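Local coordinates for dihydrolipoyl dehydrogenase (Elizabethkingia anophelis NUHP1, PDB 6UZI), which probably catalyses the NAD(+)-dependent oxidation of protein-bound dihydrolipoyl groups to lipoyl groups, using FAD and a redox-active disulfide, at residues Ile430-Val435 with Thr455-Ile460; Gly403-Leu408 with Lys461-Asp466; Gly223-Glu228 with Pro363-Val368; Lys216-Met221 with Gly357-Trp362. All blocks are in the same frame, centred on the assembly; numbering follows the deposited sequence.

Contact 1. Residues Ile430-Val435 with Thr455-Ile460; sequences IAEAVV and TYTEAI. With ZN (zinc ion), chain F.
The carboxylate of E432 ends among the methyl groups of I460 and T457. E432 lies on helix 426-438 and reaches across from the opposite direction to I460. Its CG is anti to the backbone N (chi1 175°), and the chain runs on extended, so the carboxylate stands well clear of its own helix. E432 OE1 lies 3.3 Å from I460 CD1 and 3.7 Å from T457 CB. E432 OE2 approaches the other branch of I460, 3.9 Å from CG2. T457 meets the acid obliquely, through CB and CG2. No hydrogen bond crosses between the segments. H451 NE2 is hydrogen-bonded to E432 OE2.

Residues 455-458 form a type I turn that leads into helix 458-469. On the far side of this turn, E458 OE2 binds a zinc ion at 2.2 Å. H453 ND1 of the same chain and E333 OE2 of the second subunit complete the metal's ligands. H453, the predicted proton acceptor, lies about 8 Å from T457 between side chains.

A buried carboxylate among hydrocarbon groups would be costly as a bare charge. The bond to H451 probably offsets part of that cost and helps fix the orientation of E432.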
loop_
_atom_site.group_PDB
_atom_site.type_symbol
_atom_site.label_atom_id
_atom_site.label_comp_id
_atom_site.label_asym_id
_atom_site.label_seq_id
_atom_site.Cartn_x
_atom_site.Cartn_y
_atom_site.Cartn_z
ATOM N N ILE A 430 6.705 2.165 -0.208
ATOM C CA ILE A 430 8.142 2.297 -0.388
ATOM C C ILE A 430 8.608 1.624 -1.670
ATOM O O ILE A 430 9.645 2.006 -2.226
ATOM C CB ILE A 430 8.868 1.737 0.855
ATOM C CG1 ILE A 430 10.321 2.194 0.879
ATOM C CG2 ILE A 430 8.794 0.216 0.896
ATOM C CD1 ILE A 430 10.463 3.679 0.941
ATOM N N ALA A 431 7.850 0.645 -2.169
ATOM C CA ALA A 431 8.256 -0.060 -3.381
ATOM C C ALA A 431 8.333 0.883 -4.577
ATOM O O ALA A 431 9.207 0.730 -5.440
ATOM C CB ALA A 431 7.312 -1.231 -3.655
ATOM N N GLU A 432 7.433 1.867 -4.647
ATOM C CA GLU A 432 7.502 2.852 -5.724
ATOM C C GLU A 432 8.835 3.584 -5.708
ATOM O O GLU A 432 9.461 3.773 -6.757
ATOM C CB GLU A 432 6.345 3.847 -5.607
ATOM C CG GLU A 432 6.392 4.990 -6.609
ATOM C CD GLU A 432 5.300 6.033 -6.384
ATOM O OE1 GLU A 432 4.376 5.781 -5.583
ATOM O OE2 GLU A 432 5.368 7.113 -7.008
ATOM N N ALA A 433 9.303 3.972 -4.520
ATOM C CA ALA A 433 10.577 4.673 -4.422
ATOM C C ALA A 433 11.735 3.753 -4.780
ATOM O O ALA A 433 12.703 4.187 -5.415
ATOM C CB ALA A 433 10.758 5.253 -3.021
ATOM N N VAL A 434 11.651 2.477 -4.391
ATOM C CA VAL A 434 12.720 1.540 -4.719
ATOM C C VAL A 434 12.869 1.421 -6.228
ATOM O O VAL A 434 13.973 1.547 -6.771
ATOM C CB VAL A 434 12.460 0.166 -4.074
ATOM C CG1 VAL A 434 13.582 -0.786 -4.406
ATOM C CG2 VAL A 434 12.339 0.301 -2.577
ATOM N N VAL A 435 11.755 1.199 -6.930
ATOM C CA VAL A 435 11.811 1.072 -8.384
ATOM C C VAL A 435 12.253 2.384 -9.008
ATOM O O VAL A 435 13.057 2.405 -9.949
ATOM C CB VAL A 435 10.453 0.608 -8.941
ATOM C CG1 VAL A 435 10.473 0.619 -10.460
ATOM C CG2 VAL A 435 10.129 -0.784 -8.430
ATOM N N THR A 455 -5.211 8.143 -3.227
ATOM C CA THR A 455 -4.359 7.122 -2.633
ATOM C C THR A 455 -3.328 7.787 -1.743
ATOM O O THR A 455 -3.101 8.996 -1.815
ATOM C CB THR A 455 -3.639 6.278 -3.685
ATOM O OG1 THR A 455 -2.852 7.140 -4.514
ATOM C CG2 THR A 455 -4.631 5.497 -4.531
ATOM N N TYR A 456 -2.682 6.982 -0.900
ATOM C CA TYR A 456 -1.617 7.521 -0.063
ATOM C C TYR A 456 -0.378 7.847 -0.884
ATOM O O TYR A 456 0.408 8.719 -0.495
ATOM C CB TYR A 456 -1.283 6.539 1.055
ATOM C CG TYR A 456 -2.450 6.281 1.970
ATOM C CD1 TYR A 456 -3.082 5.038 1.989
ATOM C CD2 TYR A 456 -2.956 7.292 2.780
ATOM C CE1 TYR A 456 -4.165 4.803 2.812
ATOM C CE2 TYR A 456 -4.041 7.064 3.611
ATOM C CZ TYR A 456 -4.641 5.818 3.622
ATOM O OH TYR A 456 -5.721 5.590 4.441
ATOM N N THR A 457 -0.195 7.173 -2.028
ATOM C CA THR A 457 0.976 7.418 -2.864
ATOM C C THR A 457 0.971 8.807 -3.492
ATOM O O THR A 457 2.028 9.271 -3.934
ATOM C CB THR A 457 1.079 6.362 -3.970
ATOM O OG1 THR A 457 -0.130 6.339 -4.739
ATOM C CG2 THR A 457 1.319 4.979 -3.369
ATOM N N GLU A 458 -0.177 9.496 -3.513
ATOM C CA GLU A 458 -0.188 10.865 -4.022
ATOM C C GLU A 458 0.723 11.757 -3.200
ATOM O O GLU A 458 1.223 12.768 -3.705
ATOM C CB GLU A 458 -1.609 11.435 -4.032
ATOM C CG GLU A 458 -2.587 10.690 -4.911
ATOM C CD GLU A 458 -3.855 11.471 -5.166
ATOM O OE1 GLU A 458 -4.795 11.362 -4.350
ATOM O OE2 GLU A 458 -3.914 12.195 -6.183
ATOM N N ALA A 459 0.960 11.395 -1.934
ATOM C CA ALA A 459 1.905 12.150 -1.124
ATOM C C ALA A 459 3.312 12.044 -1.682
ATOM O O ALA A 459 4.086 13.005 -1.598
ATOM C CB ALA A 459 1.874 11.657 0.321
ATOM N N ILE A 460 3.649 10.912 -2.299
ATOM C CA ILE A 460 4.945 10.804 -2.958
ATOM C C ILE A 460 5.014 11.765 -4.137
ATOM O O ILE A 460 5.984 12.521 -4.289
ATOM C CB ILE A 460 5.207 9.356 -3.399
ATOM C CG1 ILE A 460 5.046 8.405 -2.222
ATOM C CG2 ILE A 460 6.602 9.233 -3.960
ATOM C CD1 ILE A 460 5.076 6.957 -2.634
HETATM ZN ZN ZN F . -4.984 14.089 -6.212
#

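Contact 2. Residues Gly403-Leu408 with Lys461-Asp466; sequences GVIKIL and KEAALD
Helix 461-466 packs across strand 404-408, A463 and A464 meeting I405 and I407; the segment axes come within 7.8 Å and their N-to-C directions differ by 42°. The backbones are nearest at I407 and A463, whose CA atoms are 6.4 Å apart. The small alanines on the helix are consistent with this close approach.

I407 does much of the touching. Its chain is extended at the end (chi2 174°), which carries CD1 up to the helix. There I407 CD1 lies 3.9 Å from A463 CB and 3.9 Å from A464 CB. It also rests against the backbone N of A464. The methyl of A463 touches both isoleucines. A463 CB is 4.1 Å from I405 CG2 and 3.8 Å from I405 O. I405 uses only this short branch here, because its CD1 turns away (chi2 -75°).

This is helix-on-sheet packing in the dimerisation domain of the pyridine nucleotide-disulfide oxidoreductases. The strand belongs to the domain's five-stranded antiparallel sheet, between strands 416-423 and 382-388. I405 and I407 also touch M421 and V419 of strand 416-423. K406, between them, points to the other face, where its NZ forms salt bridges with D222 and E372. On the helix, D466 OD2 accepts a hydrogen bond from S386 N of strand 382-388, and the E462 carboxylate is bonded to I473 and H474 in the C-terminal tail.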
loop_
_atom_site.group_PDB
_atom_site.type_symbol
_atom_site.label_atom_id
_atom_site.label_comp_id
_atom_site.label_asym_id
_atom_site.label_seq_id
_atom_site.Cartn_x
_atom_site.Cartn_y
_atom_site.Cartn_z
ATOM N N GLY A 403 1.897 11.509 9.657
ATOM C CA GLY A 403 3.134 11.246 8.959
ATOM C C GLY A 403 3.432 12.238 7.853
ATOM O O GLY A 403 2.730 13.231 7.641
ATOM N N VAL A 404 4.492 11.922 7.112
ATOM C CA VAL A 404 5.030 12.799 6.089
ATOM C C VAL A 404 5.826 11.930 5.127
ATOM O O VAL A 404 6.316 10.856 5.495
ATOM C CB VAL A 404 5.900 13.912 6.730
ATOM C CG1 VAL A 404 7.165 13.321 7.338
ATOM C CG2 VAL A 404 6.241 14.997 5.720
ATOM N N ILE A 405 5.930 12.386 3.878
ATOM C CA ILE A 405 6.797 11.796 2.863
ATOM C C ILE A 405 7.910 12.788 2.564
ATOM O O ILE A 405 7.650 13.978 2.343
ATOM C CB ILE A 405 6.023 11.447 1.584
ATOM C CG1 ILE A 405 4.844 10.533 1.914
ATOM C CG2 ILE A 405 6.954 10.816 0.563
ATOM C CD1 ILE A 405 5.258 9.121 2.202
ATOM N N LYS A 406 9.146 12.302 2.564
ATOM C CA LYS A 406 10.315 13.153 2.410
ATOM C C LYS A 406 11.201 12.602 1.306
ATOM O O LYS A 406 11.570 11.425 1.329
ATOM C CB LYS A 406 11.080 13.255 3.733
ATOM C CG LYS A 406 12.461 13.888 3.632
ATOM C CD LYS A 406 13.222 13.712 4.948
ATOM C CE LYS A 406 14.430 14.639 5.024
ATOM N NZ LYS A 406 15.143 14.493 6.315
ATOM N N ILE A 407 11.539 13.451 0.342
ATOM C CA ILE A 407 12.361 13.067 -0.796
ATOM C C ILE A 407 13.609 13.940 -0.812
ATOM O O ILE A 407 13.518 15.165 -0.663
ATOM C CB ILE A 407 11.590 13.197 -2.121
ATOM C CG1 ILE A 407 10.501 12.127 -2.210
ATOM C CG2 ILE A 407 12.549 13.092 -3.308
ATOM C CD1 ILE A 407 9.600 12.269 -3.432
ATOM N N LEU A 408 14.764 13.307 -0.992
ATOM C CA LEU A 408 16.040 13.988 -1.147
ATOM C C LEU A 408 16.498 13.833 -2.593
ATOM O O LEU A 408 16.489 12.722 -3.136
ATOM C CB LEU A 408 17.079 13.410 -0.186
ATOM C CG LEU A 408 16.684 13.431 1.289
ATOM C CD1 LEU A 408 17.624 12.574 2.123
ATOM C CD2 LEU A 408 16.681 14.855 1.798
ATOM N N LYS A 461 3.971 11.759 -4.977
ATOM C CA LYS A 461 3.923 12.667 -6.117
ATOM C C LYS A 461 4.031 14.121 -5.671
ATOM O O LYS A 461 4.769 14.910 -6.278
ATOM C CB LYS A 461 2.636 12.436 -6.910
ATOM C CG LYS A 461 2.398 13.432 -8.034
ATOM C CD LYS A 461 0.951 13.409 -8.479
ATOM C CE LYS A 461 0.709 14.343 -9.653
ATOM N NZ LYS A 461 1.390 13.877 -10.882
ATOM N N GLU A 462 3.322 14.490 -4.597
ATOM C CA GLU A 462 3.361 15.872 -4.133
ATOM C C GLU A 462 4.736 16.231 -3.581
ATOM O O GLU A 462 5.247 17.325 -3.844
ATOM C CB GLU A 462 2.281 16.112 -3.081
ATOM C CG GLU A 462 0.843 16.092 -3.594
ATOM C CD GLU A 462 0.496 17.263 -4.510
ATOM O OE1 GLU A 462 0.978 18.386 -4.262
ATOM O OE2 GLU A 462 -0.320 17.082 -5.440
ATOM N N ALA A 463 5.355 15.325 -2.818
ATOM C CA ALA A 463 6.702 15.590 -2.313
ATOM C C ALA A 463 7.701 15.753 -3.454
ATOM O O ALA A 463 8.585 16.619 -3.394
ATOM C CB ALA A 463 7.151 14.472 -1.373
ATOM N N ALA A 464 7.563 14.944 -4.509
ATOM C CA ALA A 464 8.451 15.076 -5.660
ATOM C C ALA A 464 8.265 16.427 -6.343
ATOM O O ALA A 464 9.239 17.040 -6.798
ATOM C CB ALA A 464 8.212 13.927 -6.640
ATOM N N LEU A 465 7.021 16.904 -6.430
ATOM C CA LEU A 465 6.790 18.251 -6.937
ATOM C C LEU A 465 7.475 19.286 -6.056
ATOM O O LEU A 465 8.072 20.250 -6.555
ATOM C CB LEU A 465 5.289 18.530 -7.005
ATOM C CG LEU A 465 4.491 17.956 -8.171
ATOM C CD1 LEU A 465 3.003 18.089 -7.900
ATOM C CD2 LEU A 465 4.872 18.668 -9.450
ATOM N N ASP A 466 7.418 19.089 -4.737
ATOM C CA ASP A 466 8.054 20.021 -3.812
ATOM C C ASP A 466 9.570 19.997 -3.952
ATOM O O ASP A 466 10.223 21.045 -3.901
ATOM C CB ASP A 466 7.639 19.684 -2.380
ATOM C CG ASP A 466 8.121 20.701 -1.384
ATOM O OD1 ASP A 466 7.841 21.904 -1.567
ATOM O OD2 ASP A 466 8.803 20.286 -0.425
#

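Contact 3. Residues Gly223-Glu228 with Pro363-Val368; sequences GTLSKE and PEVAGV
This is a small apolar contact between domains, in which L225 on the first turns of helix 223-236 rests on V365 and A366 of strand 364-369. The helix belongs to the part of the chain expected to bind NAD(+), and the strand belongs to the dimerisation domain.

L225 is the single residue of the helix segment that makes the contact. It lies with its CA 7.3 Å from that of V365. Its CG is anti to the carbonyl carbon (chi1 -57°), and the CD1 branch does the touching. L225 CD1 lies 4.0 Å from V365 CG1. The leucine and valine lie alongside each other, pointing opposite ways. CG1 of V365 is anti to the backbone N (chi1 -175°), which turns this branch to the leucine. The same leucine methyl also lies against the backbone, with L225 CD1 3.8 Å from A366 O. L225 CD1 simply packs on this carbonyl; the A366 backbone pairs with M421 of strand 416-423. G367 follows and adds a little backbone surface next to the leucine.

V365 and A366 point to opposite faces of the sheet. V365 faces helix 223-236, where it also touches L229, while A366 packs on I430 of helix 426-438. L225 extends its footing onto H420 of strand 416-423. Strand 364-369 thus runs between strands 357-359 and 416-423, with helix 223-236 over one face and helix 426-438 over the other.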
loop_
_atom_site.group_PDB
_atom_site.type_symbol
_atom_site.label_atom_id
_atom_site.label_comp_id
_atom_site.label_asym_id
_atom_site.label_seq_id
_atom_site.Cartn_x
_atom_site.Cartn_y
_atom_site.Cartn_z
ATOM N N GLY A 223 16.674 11.179 9.951
ATOM C CA GLY A 223 16.348 11.878 11.188
ATOM C C GLY A 223 14.913 12.369 11.257
ATOM O O GLY A 223 14.316 12.404 12.337
ATOM N N THR A 224 14.346 12.772 10.119
ATOM C CA THR A 224 12.946 13.177 10.102
ATOM C C THR A 224 12.051 12.033 10.534
ATOM O O THR A 224 11.089 12.231 11.287
ATOM C CB THR A 224 12.552 13.658 8.708
ATOM O OG1 THR A 224 13.269 14.861 8.408
ATOM C CG2 THR A 224 11.049 13.911 8.632
ATOM N N LEU A 225 12.350 10.826 10.058
ATOM C CA LEU A 225 11.562 9.669 10.455
ATOM C C LEU A 225 11.708 9.397 11.945
ATOM O O LEU A 225 10.731 9.062 12.624
ATOM C CB LEU A 225 11.984 8.460 9.626
ATOM C CG LEU A 225 11.880 8.646 8.114
ATOM C CD1 LEU A 225 12.178 7.327 7.413
ATOM C CD2 LEU A 225 10.518 9.205 7.722
ATOM N N SER A 226 12.927 9.534 12.470
ATOM C CA SER A 226 13.143 9.383 13.905
ATOM C C SER A 226 12.261 10.354 14.680
ATOM O O SER A 226 11.586 9.975 15.641
ATOM C CB SER A 226 14.617 9.626 14.230
ATOM O OG SER A 226 15.430 8.556 13.801
ATOM N N LYS A 227 12.242 11.614 14.247
ATOM C CA LYS A 227 11.452 12.644 14.910
ATOM C C LYS A 227 9.962 12.334 14.818
ATOM O O LYS A 227 9.244 12.368 15.825
ATOM C CB LYS A 227 11.789 14.001 14.282
ATOM C CG LYS A 227 11.200 15.215 14.961
ATOM C CD LYS A 227 11.901 16.477 14.482
ATOM C CE LYS A 227 11.063 17.720 14.741
ATOM N NZ LYS A 227 9.871 17.763 13.849
ATOM N N GLU A 228 9.477 12.035 13.610
ATOM C CA GLU A 228 8.048 11.803 13.405
ATOM C C GLU A 228 7.559 10.530 14.093
ATOM O O GLU A 228 6.422 10.485 14.576
ATOM C CB GLU A 228 7.740 11.768 11.915
ATOM C CG GLU A 228 7.923 13.116 11.269
ATOM C CD GLU A 228 6.830 14.089 11.664
ATOM O OE1 GLU A 228 5.684 13.639 11.880
ATOM O OE2 GLU A 228 7.114 15.300 11.771
ATOM N N PRO A 363 1.401 4.696 12.241
ATOM C CA PRO A 363 1.730 4.532 10.815
ATOM C C PRO A 363 2.989 3.719 10.556
ATOM O O PRO A 363 3.868 3.643 11.410
ATOM C CB PRO A 363 1.930 5.972 10.341
ATOM C CG PRO A 363 2.392 6.687 11.553
ATOM C CD PRO A 363 1.594 6.089 12.676
ATOM N N GLU A 364 3.055 3.092 9.389
ATOM C CA GLU A 364 4.259 2.374 9.003
ATOM C C GLU A 364 5.374 3.355 8.646
ATOM O O GLU A 364 5.129 4.496 8.243
ATOM C CB GLU A 364 3.960 1.448 7.829
ATOM C CG GLU A 364 3.186 0.192 8.218
ATOM C CD GLU A 364 2.484 -0.468 7.033
ATOM O OE1 GLU A 364 2.582 0.054 5.893
ATOM O OE2 GLU A 364 1.837 -1.518 7.245
ATOM N N VAL A 365 6.611 2.890 8.795
ATOM C CA VAL A 365 7.812 3.666 8.513
ATOM C C VAL A 365 8.644 2.890 7.502
ATOM O O VAL A 365 8.838 1.677 7.649
ATOM C CB VAL A 365 8.629 3.928 9.793
ATOM C CG1 VAL A 365 9.818 4.841 9.503
ATOM C CG2 VAL A 365 7.752 4.505 10.879
ATOM N N ALA A 366 9.138 3.583 6.485
ATOM C CA ALA A 366 9.941 2.927 5.469
ATOM C C ALA A 366 10.924 3.929 4.896
ATOM O O ALA A 366 10.592 5.105 4.734
ATOM C CB ALA A 366 9.067 2.341 4.362
ATOM N N GLY A 367 12.129 3.465 4.607
ATOM C CA GLY A 367 13.130 4.308 3.985
ATOM C C GLY A 367 13.959 3.516 2.999
ATOM O O GLY A 367 14.168 2.310 3.154
ATOM N N VAL A 368 14.428 4.217 1.965
ATOM C CA VAL A 368 15.352 3.642 0.997
ATOM C C VAL A 368 16.284 4.751 0.536
ATOM O O VAL A 368 15.910 5.927 0.507
ATOM C CB VAL A 368 14.625 2.971 -0.196
ATOM C CG1 VAL A 368 13.935 3.993 -1.070
ATOM C CG2 VAL A 368 15.590 2.119 -1.007
#

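Contact 4. Residues Lys216-Met221 with Gly357-Trp362; sequences KIIPGM and GVVYTW. With FAD (flavin-adenine dinucleotide), chain E.
M221 meets strand 357-359 with two different atoms: its sulfur lies on a methyl of V359, while its CE lies against the backbone of G357. M221 ends a type I turn that starts at I218, in the loop that leads to helix 223-236. I218 and M221, the two ends of the turn, both point at the strand.

M221 SD is 3.9 Å from V359 CG2. The methionine chain then bends (chi3 73°), which brings CE over to the glycine. M221 CE lies 3.7 Å from G357 O. G357 has no side chain, so its backbone is what M221 covers. I218 adds a second group on the same valine methyl, with I218 CG2 4.3 Å from V359 CG2. V359 also touches V192, a residue predicted to bind NAD(+).

Beyond V359 the chain turns toward the cofactor. CE2 of Y360 is the ring atom nearest FAD O4. V358 CG1 lies over one face of this ring, toward the rim, and K59 makes a cation-pi contact with it. Y360 OH is hydrogen-bonded to P454 O of the second subunit.

The contact itself is made of apolar packing and one methyl-to-backbone-carbonyl contact, with no hydrogen bond between the segments. It therefore depends on shape fit, while the polar and aromatic groups of the strand end serve the flavin pocket and the subunit interface.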
loop_
_atom_site.group_PDB
_atom_site.type_symbol
_atom_site.label_atom_id
_atom_site.label_comp_id
_atom_site.label_asym_id
_atom_site.label_seq_id
_atom_site.Cartn_x
_atom_site.Cartn_y
_atom_site.Cartn_z
ATOM N N LYS A 216 17.902 9.111 20.140
ATOM C CA LYS A 216 16.708 9.187 19.314
ATOM C C LYS A 216 16.358 7.759 18.930
ATOM O O LYS A 216 17.237 6.899 18.865
ATOM C CB LYS A 216 16.916 10.080 18.083
ATOM C CG LYS A 216 18.163 9.761 17.295
ATOM C CD LYS A 216 18.419 10.774 16.194
ATOM C CE LYS A 216 19.539 10.278 15.268
ATOM N NZ LYS A 216 19.771 11.118 14.044
ATOM N N ILE A 217 15.081 7.511 18.659
ATOM C CA ILE A 217 14.675 6.164 18.279
ATOM C C ILE A 217 14.967 5.928 16.799
ATOM O O ILE A 217 15.111 6.865 16.011
ATOM C CB ILE A 217 13.190 5.929 18.613
ATOM C CG1 ILE A 217 12.284 6.835 17.771
ATOM C CG2 ILE A 217 12.938 6.161 20.100
ATOM C CD1 ILE A 217 10.810 6.549 17.937
ATOM N N ILE A 218 15.027 4.648 16.422
ATOM C CA ILE A 218 15.441 4.161 15.097
ATOM C C ILE A 218 16.538 5.053 14.518
ATOM O O ILE A 218 16.339 5.706 13.483
ATOM C CB ILE A 218 14.243 4.004 14.140
ATOM C CG1 ILE A 218 13.378 5.269 14.067
ATOM C CG2 ILE A 218 13.404 2.811 14.551
ATOM C CD1 ILE A 218 12.463 5.326 12.874
ATOM N N PRO A 219 17.703 5.129 15.170
ATOM C CA PRO A 219 18.730 6.099 14.751
ATOM C C PRO A 219 19.392 5.796 13.411
ATOM O O PRO A 219 20.067 6.682 12.871
ATOM C CB PRO A 219 19.745 6.038 15.898
ATOM C CG PRO A 219 19.604 4.648 16.425
ATOM C CD PRO A 219 18.142 4.329 16.328
ATOM N N GLY A 220 19.234 4.592 12.862
ATOM C CA GLY A 220 19.851 4.298 11.587
ATOM C C GLY A 220 19.089 4.786 10.384
ATOM O O GLY A 220 19.570 4.671 9.253
ATOM N N MET A 221 17.913 5.358 10.601
ATOM C CA MET A 221 17.070 5.836 9.526
ATOM C C MET A 221 17.182 7.356 9.446
ATOM O O MET A 221 17.933 7.991 10.191
ATOM C CB MET A 221 15.629 5.377 9.746
ATOM C CG MET A 221 15.497 3.870 9.843
ATOM S SD MET A 221 13.809 3.260 9.720
ATOM C CE MET A 221 13.512 3.525 7.970
ATOM N N GLY A 357 14.197 -0.422 4.199
ATOM C CA GLY A 357 13.990 -0.830 5.574
ATOM C C GLY A 357 12.623 -0.393 6.062
ATOM O O GLY A 357 12.218 0.747 5.821
ATOM N N VAL A 358 11.893 -1.282 6.738
ATOM C CA VAL A 358 10.516 -1.016 7.136
ATOM C C VAL A 358 10.366 -1.213 8.642
ATOM O O VAL A 358 10.927 -2.147 9.224
ATOM C CB VAL A 358 9.517 -1.904 6.364
ATOM C CG1 VAL A 358 8.102 -1.672 6.854
ATOM C CG2 VAL A 358 9.586 -1.604 4.877
ATOM N N VAL A 359 9.619 -0.307 9.270
ATOM C CA VAL A 359 9.155 -0.446 10.645
ATOM C C VAL A 359 7.647 -0.636 10.593
ATOM O O VAL A 359 6.932 0.182 10.003
ATOM C CB VAL A 359 9.526 0.773 11.498
ATOM C CG1 VAL A 359 9.151 0.519 12.948
ATOM C CG2 VAL A 359 11.014 1.084 11.363
ATOM N N TYR A 360 7.156 -1.722 11.189
ATOM C CA TYR A 360 5.759 -2.096 11.019
ATOM C C TYR A 360 4.850 -1.566 12.120
ATOM O O TYR A 360 3.826 -2.188 12.424
ATOM C CB TYR A 360 5.643 -3.615 10.898
ATOM C CG TYR A 360 6.223 -4.140 9.604
ATOM C CD1 TYR A 360 5.407 -4.410 8.513
ATOM C CD2 TYR A 360 7.590 -4.338 9.464
ATOM C CE1 TYR A 360 5.933 -4.890 7.333
ATOM C CE2 TYR A 360 8.123 -4.813 8.287
ATOM C CZ TYR A 360 7.293 -5.089 7.224
ATOM O OH TYR A 360 7.829 -5.564 6.044
ATOM N N THR A 361 5.149 -0.393 12.671
ATOM C CA THR A 361 4.201 0.286 13.540
ATOM C C THR A 361 3.054 0.853 12.699
ATOM O O THR A 361 2.971 0.639 11.488
ATOM C CB THR A 361 4.904 1.383 14.334
ATOM O OG1 THR A 361 5.603 2.251 13.437
ATOM C CG2 THR A 361 5.891 0.789 15.286
ATOM N N TRP A 362 2.147 1.572 13.347
ATOM C CA TRP A 362 1.074 2.281 12.649
ATOM C C TRP A 362 1.041 3.733 13.105
ATOM O O TRP A 362 0.643 4.008 14.258
ATOM C CB TRP A 362 -0.283 1.617 12.863
ATOM C CG TRP A 362 -1.324 2.120 11.893
ATOM C CD1 TRP A 362 -2.382 2.933 12.179
ATOM C CD2 TRP A 362 -1.386 1.860 10.485
ATOM N NE1 TRP A 362 -3.105 3.186 11.042
ATOM C CE2 TRP A 362 -2.515 2.543 9.986
ATOM C CE3 TRP A 362 -0.602 1.112 9.599
ATOM C CZ2 TRP A 362 -2.881 2.501 8.641
ATOM C CZ3 TRP A 362 -0.967 1.071 8.263
ATOM C CH2 TRP A 362 -2.098 1.764 7.796
HETATM P PA FAD E . 17.622 -16.727 10.298
HETATM O O1A FAD E . 16.230 -16.373 9.933
HETATM O O2A FAD E . 18.035 -15.902 11.522
HETATM O O5B FAD E . 17.656 -18.256 10.756
HETATM C C5B FAD E . 18.749 -19.065 10.292
HETATM C C4B FAD E . 18.466 -20.493 10.682
HETATM O O4B FAD E . 19.703 -21.215 10.815
HETATM C C3B FAD E . 17.702 -20.698 11.999
HETATM O O3B FAD E . 16.450 -21.305 11.715
HETATM C C2B FAD E . 18.593 -21.661 12.805
HETATM O O2B FAD E . 17.839 -22.648 13.501
HETATM C C1B FAD E . 19.476 -22.269 11.719
HETATM N N9A FAD E . 20.775 -22.740 12.171
HETATM C C8A FAD E . 21.737 -22.012 12.826
HETATM N N7A FAD E . 22.842 -22.673 13.060
HETATM C C5A FAD E . 22.594 -23.933 12.526
HETATM C C6A FAD E . 23.373 -25.099 12.446
HETATM N N6A FAD E . 24.633 -25.184 12.883
HETATM N N1A FAD E . 22.819 -26.185 11.863
HETATM C C2A FAD E . 21.570 -26.095 11.392
HETATM N N3A FAD E . 20.742 -25.046 11.403
HETATM C C4A FAD E . 21.318 -23.985 11.986
HETATM N N1 FAD E . 13.224 -8.592 9.299
HETATM C C2 FAD E . 12.539 -7.972 8.307
HETATM O O2 FAD E . 13.023 -7.837 7.184
HETATM N N3 FAD E . 11.262 -7.495 8.546
HETATM C C4 FAD E . 10.573 -7.585 9.742
HETATM O O4 FAD E . 9.433 -7.135 9.840
HETATM C C4X FAD E . 11.304 -8.247 10.787
HETATM N N5 FAD E . 10.721 -8.409 11.940
HETATM C C5X FAD E . 11.415 -9.101 12.921
HETATM C C6 FAD E . 10.786 -9.336 14.142
HETATM C C7 FAD E . 11.407 -10.081 15.138
HETATM C C7M FAD E . 10.684 -10.329 16.436
HETATM C C8 FAD E . 12.694 -10.603 14.912
HETATM C C8M FAD E . 13.371 -11.469 15.943
HETATM C C9 FAD E . 13.335 -10.351 13.703
HETATM C C9A FAD E . 12.707 -9.612 12.707
HETATM N N10 FAD E . 13.307 -9.395 11.452
HETATM C C10 FAD E . 12.630 -8.722 10.471
HETATM C "C1'" FAD E . 14.647 -9.915 11.163
HETATM C "C2'" FAD E . 14.604 -11.223 10.382
HETATM O "O2'" FAD E . 14.120 -12.289 11.200
HETATM C "C3'" FAD E . 15.976 -11.575 9.806
HETATM O "O3'" FAD E . 16.567 -10.417 9.232
HETATM C "C4'" FAD E . 15.908 -12.680 8.752
HETATM O "O4'" FAD E . 15.206 -13.789 9.316
HETATM C "C5'" FAD E . 17.267 -13.095 8.233
HETATM O "O5'" FAD E . 17.282 -14.532 8.315
HETATM P P FAD E . 18.487 -15.487 7.780
HETATM O O1P FAD E . 18.142 -16.359 6.628
HETATM O O2P FAD E . 19.796 -14.758 7.561
HETATM O O3P FAD E . 18.635 -16.351 9.118
#

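Contacts 2, 3 and 4 each include a strand of the dimerisation domain's antiparallel sheet, and contact 1 packs against it. Contacts 3 and 4 have centres about 6 Å apart. They use neighbouring strands, 364-369 and 357-359, and their segments alternate along the chain, joining the region around helix 223-236 to the sheet. Both close before contacts 1 and 2 open. Contacts 1 and 2 share helix 458-469, with centres about 9 Å apart; contact 1 falls wholly between the segments of contact 2. I430 and A433 of contact 1 also pack on A366 and V368 of contact 3. Contacts 1, 3 and 4 touch the second subunit. The sheet therefore links interdomain packing to the dimer interface.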